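Local structure of diol-dehydratase (Roseburia inulinivorans, 5I2A) at residues A[481-486]-A[490-495]; A[571-574]-A[579-582]. The protein dehydrates 1,2-propanediol as a B12-independent diol dehydratase of the glycyl radical enzyme family. All blocks are in the same frame, centred on the assembly; numbering follows the deposited sequence. Where two conformers were deposited one is given.

Interaction 1: residues A[481-486]-A[490-495]; sequences GNVESF and DEFMEA
The backbone oxygen N482 O, held by two donors of S485, sits over the centre of one face of the F486 ring, while the opposite face is turned to helix 490-495. S485 OG approaches N482 O to 2.6 Å in the carbonyl plane, and the amide of the same residue, S485 N, adds a bond of 2.9 Å to N482 O. Over the other ring face stands the carbonyl E491 O, near the centre, and the backbone of F492 lies beside it, so the phenyl group is sandwiched between loop and helix. With CG anti to its carbonyl carbon (chi1 -66°), F486 lays its ring against the helix, and the tip of the ring, F486 CZ, comes within 3.5 Å of A495 CB. E491 runs past the CD1 side of the ring, its carboxylate almost perpendicular to the aromatic plane (89°). E491 OE2 lies 3.5 Å from F486 CA, and its hydrogen-bond partner is the backbone N of Q487. On the CD2 side, the F492 side chain crosses that of F486 at about a right angle, and V483 CG2 meets the edge of the F492 ring at F492 CE2, 3.7 Å away. V465, on helix 459-467, touches both F486 and A495. Cutting F486 back to an alanine would probably open a gap between the two carbonyls, leaving A495 without its aromatic cover and the loop less firmly seated on the helix. No hydrogen bond joins the two segments, and the polar bonding serves instead to shape the loop. N482 OD1 accepts from E484 N at 3.0 Å (N-H...O angle 149°), which defines an Asx turn, here in the loop that folds back over the opening turns of the long helix 489-521.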
loop_
_atom_site.group_PDB
_atom_site.type_symbol
_atom_site.label_atom_id
_atom_site.label_comp_id
_atom_site.label_asym_id
_atom_site.label_seq_id
_atom_site.Cartn_x
_atom_site.Cartn_y
_atom_site.Cartn_z
ATOM N N GLY A 481 -2.060 29.147 -29.614
ATOM C CA GLY A 481 -2.066 29.978 -30.807
ATOM C C GLY A 481 -1.207 31.223 -30.719
ATOM O O GLY A 481 -0.966 31.753 -29.638
ATOM N N ASN A 482 -0.718 31.680 -31.867
ATOM C CA ASN A 482 -0.002 32.942 -31.929
ATOM C C ASN A 482 -0.907 34.063 -31.421
ATOM O O ASN A 482 -2.004 34.259 -31.936
ATOM C CB ASN A 482 0.467 33.232 -33.357
ATOM C CG ASN A 482 1.437 34.392 -33.422
ATOM O OD1 ASN A 482 1.121 35.510 -33.003
ATOM N ND2 ASN A 482 2.636 34.129 -33.924
ATOM N N VAL A 483 -0.449 34.788 -30.408
ATOM C CA VAL A 483 -1.304 35.759 -29.729
ATOM C C VAL A 483 -1.752 36.892 -30.662
ATOM O O VAL A 483 -2.820 37.478 -30.473
ATOM C CB VAL A 483 -0.597 36.356 -28.483
ATOM C CG1 VAL A 483 0.571 37.244 -28.886
ATOM C CG2 VAL A 483 -1.585 37.110 -27.613
ATOM N N GLU A 484 -0.952 37.174 -31.684
ATOM C CA GLU A 484 -1.288 38.221 -32.644
ATOM C C GLU A 484 -2.300 37.760 -33.681
ATOM O O GLU A 484 -2.802 38.571 -34.456
ATOM C CB GLU A 484 -0.027 38.726 -33.339
ATOM C CG GLU A 484 0.905 39.417 -32.391
ATOM C CD GLU A 484 2.133 39.953 -33.072
ATOM O OE1 GLU A 484 3.245 39.473 -32.763
ATOM O OE2 GLU A 484 1.985 40.867 -33.903
ATOM N N SER A 485 -2.619 36.468 -33.685
ATOM C CA SER A 485 -3.640 35.955 -34.595
ATOM C C SER A 485 -5.054 36.037 -34.011
ATOM O O SER A 485 -6.031 35.873 -34.733
ATOM C CB SER A 485 -3.333 34.506 -34.982
ATOM O OG SER A 485 -3.621 33.610 -33.916
ATOM N N PHE A 486 -5.176 36.281 -32.708
ATOM C CA PHE A 486 -6.503 36.351 -32.088
ATOM C C PHE A 486 -7.289 37.534 -32.634
ATOM O O PHE A 486 -6.775 38.645 -32.690
ATOM C CB PHE A 486 -6.388 36.450 -30.567
ATOM C CG PHE A 486 -5.814 35.217 -29.922
ATOM C CD1 PHE A 486 -6.154 33.954 -30.384
ATOM C CD2 PHE A 486 -4.937 35.319 -28.864
ATOM C CE1 PHE A 486 -5.625 32.813 -29.802
ATOM C CE2 PHE A 486 -4.398 34.175 -28.280
ATOM C CZ PHE A 486 -4.745 32.923 -28.759
ATOM N N ASP A 490 -12.688 37.792 -26.788
ATOM C CA ASP A 490 -13.193 36.471 -26.436
ATOM C C ASP A 490 -12.217 35.348 -26.814
ATOM O O ASP A 490 -12.120 34.360 -26.104
ATOM C CB ASP A 490 -14.548 36.210 -27.094
ATOM C CG ASP A 490 -15.658 37.034 -26.481
ATOM O OD1 ASP A 490 -15.424 37.650 -25.428
ATOM O OD2 ASP A 490 -16.766 37.060 -27.048
ATOM N N GLU A 491 -11.504 35.500 -27.929
ATOM C CA GLU A 491 -10.537 34.486 -28.358
ATOM C C GLU A 491 -9.318 34.444 -27.443
ATOM O O GLU A 491 -8.788 33.372 -27.143
ATOM C CB GLU A 491 -10.080 34.732 -29.795
ATOM C CG GLU A 491 -11.010 34.163 -30.860
ATOM C CD GLU A 491 -10.510 34.440 -32.268
ATOM O OE1 GLU A 491 -11.342 34.781 -33.130
ATOM O OE2 GLU A 491 -9.290 34.325 -32.510
ATOM N N PHE A 492 -8.863 35.616 -27.022
ATOM C CA PHE A 492 -7.785 35.697 -26.048
ATOM C C PHE A 492 -8.238 35.046 -24.739
ATOM O O PHE A 492 -7.514 34.243 -24.178
ATOM C CB PHE A 492 -7.365 37.149 -25.817
ATOM C CG PHE A 492 -6.140 37.304 -24.942
ATOM C CD1 PHE A 492 -6.233 37.185 -23.561
ATOM C CD2 PHE A 492 -4.911 37.601 -25.498
ATOM C CE1 PHE A 492 -5.118 37.323 -22.753
ATOM C CE2 PHE A 492 -3.790 37.757 -24.700
ATOM C CZ PHE A 492 -3.895 37.610 -23.323
ATOM N N MET A 493 -9.433 35.404 -24.266
ATOM C CA MET A 493 -9.971 34.871 -23.009
ATOM C C MET A 493 -10.040 33.361 -23.027
ATOM O O MET A 493 -9.696 32.707 -22.047
ATOM C CB MET A 493 -11.374 35.420 -22.723
ATOM C CG MET A 493 -11.407 36.617 -21.811
ATOM S SD MET A 493 -10.824 36.268 -20.145
ATOM C CE MET A 493 -12.309 36.408 -19.177
ATOM N N GLU A 494 -10.504 32.820 -24.152
ATOM C CA GLU A 494 -10.615 31.386 -24.335
ATOM C C GLU A 494 -9.238 30.719 -24.301
ATOM O O GLU A 494 -9.070 29.656 -23.704
ATOM C CB GLU A 494 -11.349 31.080 -25.646
ATOM C CG GLU A 494 -11.437 29.605 -25.997
ATOM C CD GLU A 494 -12.188 28.778 -24.960
ATOM O OE1 GLU A 494 -12.931 29.343 -24.137
ATOM O OE2 GLU A 494 -12.034 27.544 -24.969
ATOM N N ALA A 495 -8.250 31.346 -24.926
ATOM C CA ALA A 495 -6.885 30.845 -24.846
ATOM C C ALA A 495 -6.396 30.815 -23.383
ATOM O O ALA A 495 -5.765 29.848 -22.950
ATOM C CB ALA A 495 -5.957 31.696 -25.707
#

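Interaction 2: residues A[571-574]-A[579-582]; sequences LVFE and TMGE
M580 CE comes obliquely onto F573, 3.6 Å from both F573 CE2 and F573 CZ, and lies 3.9 Å from V572 CG1, so one methyl group meets both side chains of the preceding helix. M580 has a second conformer, and these methyl contacts hold for one of the two. In it M580 leaves its helix with CG anti to the backbone N (chi1 -174°), then bends at its next two torsions, which swings the thioether end back toward helix 558-574. V572 CG1 also packs against the start of the second helix, 3.9 Å from M580 N. Farther out, I568 touches both M580 and F573, while F489 and F492 of helix 489-521 meet F573 and M580 respectively. L571 shares a backbone hydrogen bond with I578 in the connecting loop. The helix start that carries M580 is fixed by a reciprocal pair of bonds: E582 N gives to T579 OG1 at 3.0 Å, and T579 N gives to E582 OE2 at 3.0 Å along a nearly straight path (169°), received on the anti lone pair of E582 OE2. E582 OE1 meanwhile forms a salt bridge with R642. This is a capping box with T579 as N-cap, at the start of helix 580-588, just after the short loop from helix 558-574.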
loop_
_atom_site.group_PDB
_atom_site.type_symbol
_atom_site.label_atom_id
_atom_site.label_comp_id
_atom_site.label_asym_id
_atom_site.label_seq_id
_atom_site.Cartn_x
_atom_site.Cartn_y
_atom_site.Cartn_z
ATOM N N LEU A 571 -7.522 48.531 -24.540
ATOM C CA LEU A 571 -6.505 49.205 -25.339
ATOM C C LEU A 571 -6.112 48.465 -26.614
ATOM O O LEU A 571 -5.686 49.093 -27.572
ATOM C CB LEU A 571 -5.256 49.459 -24.498
ATOM C CG LEU A 571 -5.494 50.272 -23.233
ATOM C CD1 LEU A 571 -4.174 50.629 -22.584
ATOM C CD2 LEU A 571 -6.294 51.519 -23.572
ATOM N N VAL A 572 -6.248 47.143 -26.642
ATOM C CA VAL A 572 -5.851 46.408 -27.838
ATOM C C VAL A 572 -7.033 46.137 -28.782
ATOM O O VAL A 572 -6.965 46.483 -29.956
ATOM C CB VAL A 572 -5.152 45.078 -27.481
ATOM C CG1 VAL A 572 -4.867 44.268 -28.737
ATOM C CG2 VAL A 572 -3.856 45.341 -26.728
ATOM N N PHE A 573 -8.118 45.551 -28.277
ATOM C CA PHE A 573 -9.221 45.116 -29.148
ATOM C C PHE A 573 -10.309 46.177 -29.437
ATOM O O PHE A 573 -10.713 46.340 -30.583
ATOM C CB PHE A 573 -9.866 43.870 -28.555
ATOM C CG PHE A 573 -9.026 42.642 -28.715
ATOM C CD1 PHE A 573 -8.889 42.046 -29.954
ATOM C CD2 PHE A 573 -8.345 42.100 -27.640
ATOM C CE1 PHE A 573 -8.102 40.929 -30.114
ATOM C CE2 PHE A 573 -7.556 40.972 -27.799
ATOM C CZ PHE A 573 -7.440 40.390 -29.039
ATOM N N GLU A 574 -10.787 46.879 -28.412
ATOM C CA GLU A 574 -11.829 47.896 -28.594
ATOM C C GLU A 574 -11.295 49.233 -29.111
ATOM O O GLU A 574 -11.640 49.652 -30.198
ATOM C CB GLU A 574 -12.591 48.128 -27.287
ATOM C CG GLU A 574 -13.365 46.917 -26.833
ATOM C CD GLU A 574 -14.190 47.148 -25.579
ATOM O OE1 GLU A 574 -14.237 48.291 -25.063
ATOM O OE2 GLU A 574 -14.804 46.165 -25.113
ATOM N N THR A 579 -1.139 47.854 -30.471
ATOM C CA THR A 579 -1.286 46.588 -31.180
ATOM C C THR A 579 -0.907 45.468 -30.234
ATOM O O THR A 579 -0.160 45.679 -29.278
ATOM C CB THR A 579 -0.421 46.488 -32.456
ATOM O OG1 THR A 579 0.954 46.293 -32.097
ATOM C CG2 THR A 579 -0.576 47.742 -33.319
ATOM N N MET A 580 -1.415 44.277 -30.508
ATOM C CA MET A 580 -1.085 43.119 -29.698
ATOM C C MET A 580 0.426 42.912 -29.682
ATOM O O MET A 580 1.003 42.563 -28.655
ATOM C CB MET A 580 -1.802 41.877 -30.223
ATOM C CG MET A 580 -1.619 40.654 -29.342
ATOM S SD MET A 580 -2.255 40.901 -27.672
ATOM C CE MET A 580 -3.994 40.548 -27.905
ATOM N N GLY A 581 1.066 43.155 -30.822
ATOM C CA GLY A 581 2.498 42.971 -30.940
ATOM C C GLY A 581 3.293 43.941 -30.091
ATOM O O GLY A 581 4.318 43.575 -29.520
ATOM N N GLU A 582 2.829 45.187 -30.026
ATOM C CA GLU A 582 3.450 46.193 -29.167
ATOM C C GLU A 582 3.378 45.807 -27.700
ATOM O O GLU A 582 4.358 45.918 -26.962
ATOM C CB GLU A 582 2.778 47.549 -29.339
ATOM C CG GLU A 582 3.078 48.251 -30.632
ATOM C CD GLU A 582 2.475 49.638 -30.653
ATOM O OE1 GLU A 582 3.254 50.607 -30.600
ATOM O OE2 GLU A 582 1.226 49.746 -30.704
#

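Both contacts span short reversals of the chain and share a principle: apolar side chains join the two segments, while hydrogen bonds shape the turn. Interaction 1 seats a loop on the start of helix 489-521 through an aromatic ring; interaction 2 joins successive helices through a methionine, and its polar bonds cap a helix. Each mixes buried and exposed residues, and their centres lie about 36 and 39 Å from the centre of the chain. About 12 Å apart centre to centre, they share a border: F492 of helix 489-521 and M580 of helix 580-588 tie them together, and F486 O packs against F573 CE1, so the 481-486 loop and three helices meet in one cluster.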